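Local coordinates for putative TRAP PERIPLASMIC SOLUTE BINDING PROTEIN (Haemophilus influenzae, PDB 4PBQ), which binds L-gulonate and probably delivers this or a related sugar acid to a TRAP transporter in the inner membrane, at residues L236-L240 with K241-K245; I246-E249 with D250-F254. All blocks are in the same frame, centred on the assembly; numbering follows the deposited sequence.

Interaction 1: residues L236-L240 with K241-K245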
loop_
_atom_site.group_PDB
_atom_site.type_symbol
_atom_site.label_atom_id
_atom_site.label_comp_id
_atom_site.label_asym_id
_atom_site.label_seq_id
_atom_site.Cartn_x
_atom_site.Cartn_y
_atom_site.Cartn_z
ATOM N N LEU A 236 -4.491 5.612 6.368
ATOM C CA LEU A 236 -5.822 6.130 6.679
ATOM C C LEU A 236 -5.698 7.612 6.894
ATOM O O LEU A 236 -4.962 8.061 7.779
ATOM C CB LEU A 236 -6.344 5.495 7.962
ATOM C CG LEU A 236 -7.677 6.013 8.476
ATOM C CD1 LEU A 236 -8.783 5.825 7.445
ATOM C CD2 LEU A 236 -8.012 5.248 9.748
ATOM N N GLN A 237 -6.437 8.368 6.091
ATOM C CA GLN A 237 -6.254 9.799 5.982
ATOM C C GLN A 237 -7.585 10.536 6.060
ATOM O O GLN A 237 -8.603 9.992 5.675
ATOM C CB GLN A 237 -5.640 10.120 4.616
ATOM C CG GLN A 237 -4.236 9.594 4.426
ATOM C CD GLN A 237 -3.887 9.434 2.954
ATOM O OE1 GLN A 237 -3.373 10.362 2.313
ATOM N NE2 GLN A 237 -4.231 8.283 2.400
ATOM N N ILE A 238 -7.540 11.782 6.518
ATOM C CA ILE A 238 -8.722 12.652 6.494
ATOM C C ILE A 238 -8.277 13.961 5.834
ATOM O O ILE A 238 -7.177 14.450 6.074
ATOM C CB ILE A 238 -9.313 12.824 7.911
ATOM C CG1 ILE A 238 -10.607 13.637 7.905
ATOM C CG2 ILE A 238 -8.367 13.481 8.827
ATOM C CD1 ILE A 238 -11.562 13.172 9.047
ATOM N N SER A 239 -9.105 14.493 4.950
ATOM C CA SER A 239 -8.827 15.790 4.374
ATOM C C SER A 239 -8.619 16.840 5.453
ATOM O O SER A 239 -9.375 16.925 6.431
ATOM C CB SER A 239 -9.989 16.231 3.493
ATOM O OG SER A 239 -9.806 17.554 3.024
ATOM N N LEU A 240 -7.606 17.668 5.285
ATOM C CA LEU A 240 -7.341 18.723 6.257
ATOM C C LEU A 240 -8.491 19.731 6.314
ATOM O O LEU A 240 -8.783 20.290 7.367
ATOM C CB LEU A 240 -6.026 19.420 5.922
ATOM C CG LEU A 240 -5.394 20.256 7.040
ATOM C CD1 LEU A 240 -5.040 19.394 8.250
ATOM C CD2 LEU A 240 -4.177 20.949 6.498
ATOM N N LYS A 241 -9.157 19.952 5.179
ATOM C CA LYS A 241 -10.318 20.829 5.145
ATOM C C LYS A 241 -11.420 20.306 6.052
ATOM O O LYS A 241 -12.076 21.094 6.734
ATOM C CB LYS A 241 -10.832 20.996 3.728
ATOM C CG LYS A 241 -9.900 21.800 2.818
ATOM C CD LYS A 241 -10.433 21.831 1.384
ATOM C CE LYS A 241 -9.967 23.073 0.616
ATOM N NZ LYS A 241 -8.487 23.255 0.635
ATOM N N THR A 242 -11.612 18.984 6.049
ATOM C CA THR A 242 -12.536 18.340 6.977
ATOM C C THR A 242 -12.039 18.403 8.423
ATOM O O THR A 242 -12.790 18.759 9.356
ATOM C CB THR A 242 -12.764 16.896 6.554
ATOM O OG1 THR A 242 -13.506 16.888 5.326
ATOM C CG2 THR A 242 -13.503 16.120 7.613
ATOM N N TRP A 243 -10.775 18.059 8.619
ATOM C CA TRP A 243 -10.182 18.027 9.954
ATOM C C TRP A 243 -10.270 19.387 10.655
ATOM O O TRP A 243 -10.551 19.452 11.838
ATOM C CB TRP A 243 -8.723 17.594 9.826
ATOM C CG TRP A 243 -8.023 17.130 11.074
ATOM C CD1 TRP A 243 -6.879 17.671 11.605
ATOM C CD2 TRP A 243 -8.363 16.014 11.927
ATOM N NE1 TRP A 243 -6.499 16.985 12.720
ATOM C CE2 TRP A 243 -7.377 15.956 12.940
ATOM C CE3 TRP A 243 -9.391 15.067 11.928
ATOM C CZ2 TRP A 243 -7.414 15.016 13.967
ATOM C CZ3 TRP A 243 -9.418 14.111 12.924
ATOM C CH2 TRP A 243 -8.433 14.084 13.930
ATOM N N ASN A 244 -10.076 20.478 9.914
ATOM C CA ASN A 244 -10.074 21.799 10.519
ATOM C C ASN A 244 -11.468 22.313 10.891
ATOM O O ASN A 244 -11.597 23.404 11.430
ATOM C CB ASN A 244 -9.363 22.800 9.603
ATOM C CG ASN A 244 -7.861 22.601 9.569
ATOM O OD1 ASN A 244 -7.275 21.973 10.456
ATOM N ND2 ASN A 244 -7.224 23.143 8.536
ATOM N N LYS A 245 -12.496 21.522 10.602
ATOM C CA LYS A 245 -13.858 21.834 11.013
ATOM C C LYS A 245 -14.250 21.040 12.262
ATOM O O LYS A 245 -15.340 21.238 12.826
ATOM C CB LYS A 245 -14.819 21.486 9.879
ATOM C CG LYS A 245 -14.662 22.338 8.613
ATOM C CD LYS A 245 -15.577 21.765 7.499
ATOM C CE LYS A 245 -15.346 22.425 6.164
ATOM N NZ LYS A 245 -15.698 23.869 6.178
#
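The first torsions of Ile238 and Trp243 bring their side chains together. CG1 of Ile238 is trans to the backbone N (chi1 -176°), and this puts CG2 between N and the carbonyl carbon, turned to the indole. Trp243 holds CG trans to its own N (chi1 -164°). This directs the indole toward Ile238, with its six-membered ring nearest. Ile238 CG2 lies 3.6 Å from Trp243 CE3, and the two side chains cross at about a right angle. The approach to the ring is oblique. The other branch of Ile238 goes to Thr242, with CD1 3.8 Å from Thr242 CG2. One isoleucine thus spreads its branches over two adjacent helix residues. Leu240 adds a looser apolar touch, CD1 standing 4.2 Å from Trp243 CD1. It also slants across the Asn244 side chain, where Leu240 CG is 3.7 Å from Asn244 ND2.

The backbone turns at Ser239, the N-cap of the short helix 240-243. Trp243 N donates to Ser239 O at 2.8 Å, nearly straight at 165°. Asn244 N reaches Leu240 O at 2.9 Å. The serine hydroxyl oxygen receives a weak capping bond from Lys241 N at 3.3 Å. Its stronger partner is the backbone O of Leu79, to which it is also hydrogen-bonded.

Beyond the contact, the Trp243 side chain also touches Lys137 and Glu255. The polar work is therefore done mainly by the backbone, with one hydroxyl tied both to the helix start and to Leu79. The side chains of Ile238, Thr242 and Trp243 supply a buried apolar seam. The turn from strand 231-239 into helix 240-243 thus combines backbone bonds, a weak serine cap and buried apolar packing.

Interaction 2: residues I246-E249 with D250-F254; sequences IPKE and DQIIF
Ile246 and Phe254 pack against each other. Ile246 CD1 sits over one face of the Phe254 ring, 4.2 Å from its centroid and 22° off the normal, a CH-pi contact shifted toward the rim. The other branch, CG2, is trans to the backbone N and drops onto Asp250 CB at 3.5 Å and Gln251 CG at 3.6 Å. Tyr59 adds an edge-to-face contact with the Phe254 ring.

The backbone bonds start at Pro247. Gln251 N donates to Pro247 O at 2.9 Å, and Asp250 N adds a weak bond to the same oxygen. Ile252 N follows with Lys248 O at 3.0 Å.

Among the polar side chains, one water links two residues a turn apart. It accepts from Lys248 NZ and donates to Gln251 OE1, both at 2.8 Å. Gln251 NE2 is hydrogen-bonded to Trp243 O, so both ends of its amide are engaged. Asp250 OD2 forms a salt bridge with Lys58 and a hydrogen bond with Tyr59. Its negative charge near the helix start probably suits the helix dipole.

This is a helix N-terminus with proline at the N-cap, opening the long helix 248-281 of this solute-binding protein.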
loop_
_atom_site.group_PDB
_atom_site.type_symbol
_atom_site.label_atom_id
_atom_site.label_comp_id
_atom_site.label_asym_id
_atom_site.label_seq_id
_atom_site.Cartn_x
_atom_site.Cartn_y
_atom_site.Cartn_z
ATOM N N ILE A 246 -13.342 20.170 12.699
ATOM C CA ILE A 246 -13.609 19.267 13.810
ATOM C C ILE A 246 -12.878 19.782 15.033
ATOM O O ILE A 246 -11.655 19.889 15.038
ATOM C CB ILE A 246 -13.148 17.849 13.472
ATOM C CG1 ILE A 246 -13.910 17.315 12.257
ATOM C CG2 ILE A 246 -13.345 16.915 14.657
ATOM C CD1 ILE A 246 -13.461 15.947 11.823
ATOM N N PRO A 247 -13.617 20.061 16.111
ATOM C CA PRO A 247 -12.920 20.580 17.290
ATOM C C PRO A 247 -12.034 19.515 17.911
ATOM O O PRO A 247 -12.274 18.313 17.733
ATOM C CB PRO A 247 -14.053 20.956 18.254
ATOM C CG PRO A 247 -15.231 20.139 17.789
ATOM C CD PRO A 247 -15.073 20.016 16.290
ATOM N N LYS A 248 -11.038 19.953 18.666
ATOM C CA LYS A 248 -10.103 19.028 19.282
ATOM C C LYS A 248 -10.789 17.931 20.108
ATOM O O LYS A 248 -10.367 16.777 20.089
ATOM C CB LYS A 248 -9.132 19.781 20.164
ATOM C CG LYS A 248 -8.087 18.911 20.813
ATOM C CD LYS A 248 -6.811 18.936 20.002
ATOM C CE LYS A 248 -5.693 18.176 20.676
ATOM N NZ LYS A 248 -4.603 17.923 19.691
ATOM N N GLU A 249 -11.839 18.278 20.836
ATOM C CA GLU A 249 -12.535 17.266 21.643
ATOM C C GLU A 249 -12.988 16.098 20.781
ATOM O O GLU A 249 -12.928 14.931 21.204
ATOM C CB GLU A 249 -13.785 17.850 22.298
ATOM C CG GLU A 249 -13.571 18.764 23.439
ATOM C CD GLU A 249 -14.867 19.010 24.192
ATOM O OE1 GLU A 249 -15.970 18.942 23.569
ATOM O OE2 GLU A 249 -14.761 19.246 25.416
ATOM N N ASP A 250 -13.473 16.414 19.577
ATOM C CA ASP A 250 -13.968 15.383 18.664
ATOM C C ASP A 250 -12.796 14.690 17.939
ATOM O O ASP A 250 -12.858 13.496 17.654
ATOM C CB ASP A 250 -14.941 15.978 17.637
ATOM C CG ASP A 250 -16.291 16.338 18.224
ATOM O OD1 ASP A 250 -16.600 15.920 19.361
ATOM O OD2 ASP A 250 -17.064 17.033 17.521
ATOM N N GLN A 251 -11.733 15.450 17.645
ATOM C CA GLN A 251 -10.547 14.891 17.010
ATOM C C GLN A 251 -9.924 13.794 17.863
ATOM O O GLN A 251 -9.409 12.814 17.332
ATOM C CB GLN A 251 -9.506 15.973 16.737
ATOM C CG GLN A 251 -9.834 16.900 15.582
ATOM C CD GLN A 251 -8.717 17.888 15.322
ATOM O OE1 GLN A 251 -7.759 17.977 16.098
ATOM N NE2 GLN A 251 -8.848 18.667 14.250
ATOM N N ILE A 252 -9.960 13.960 19.181
ATOM C CA ILE A 252 -9.458 12.942 20.101
ATOM C C ILE A 252 -10.216 11.620 19.920
ATOM O O ILE A 252 -9.618 10.535 19.980
ATOM C CB ILE A 252 -9.568 13.442 21.547
ATOM C CG1 ILE A 252 -8.466 14.465 21.807
ATOM C CG2 ILE A 252 -9.480 12.280 22.575
ATOM C CD1 ILE A 252 -8.748 15.363 23.019
ATOM N N ILE A 253 -11.523 11.713 19.662
ATOM C CA ILE A 253 -12.318 10.514 19.405
ATOM C C ILE A 253 -11.932 9.879 18.058
ATOM O O ILE A 253 -11.822 8.664 17.963
ATOM C CB ILE A 253 -13.816 10.819 19.461
ATOM C CG1 ILE A 253 -14.169 11.260 20.893
ATOM C CG2 ILE A 253 -14.618 9.589 19.090
ATOM C CD1 ILE A 253 -15.586 11.742 21.061
ATOM N N PHE A 254 -11.721 10.694 17.026
ATOM C CA PHE A 254 -11.236 10.190 15.738
ATOM C C PHE A 254 -9.889 9.515 15.924
ATOM O O PHE A 254 -9.627 8.491 15.322
ATOM C CB PHE A 254 -11.075 11.313 14.702
ATOM C CG PHE A 254 -12.338 11.665 13.970
ATOM C CD1 PHE A 254 -13.398 12.262 14.637
ATOM C CD2 PHE A 254 -12.462 11.390 12.611
ATOM C CE1 PHE A 254 -14.579 12.583 13.961
ATOM C CE2 PHE A 254 -13.604 11.711 11.915
ATOM C CZ PHE A 254 -14.689 12.310 12.593
HETATM O O HOH W 1 -5.785 16.613 17.497
#

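In the fold
Interactions 1 and 2 follow in series along the chain, their centres 11 Å apart. They also touch. Trp243 O of interaction 1 lies 3.1 Å from Gln251 NE2 of interaction 2, a probable hydrogen bond across the turn between the helices. Trp243 CZ3 packs 3.7 Å from Phe254 CB, and Ile238 CD1 is 3.8 Å from Phe254 CE2. Strand 231-239, short helix 240-243 and the start of helix 248-281 thus share one apolar layer. Neither contact contains an L-gulonate pocket residue. Strand 231-239 does pair with strand 136-151, which carries pocket residue Arg147, and with strand 86-89, which runs up to pocket residues Gly90, Leu91 and Leu92.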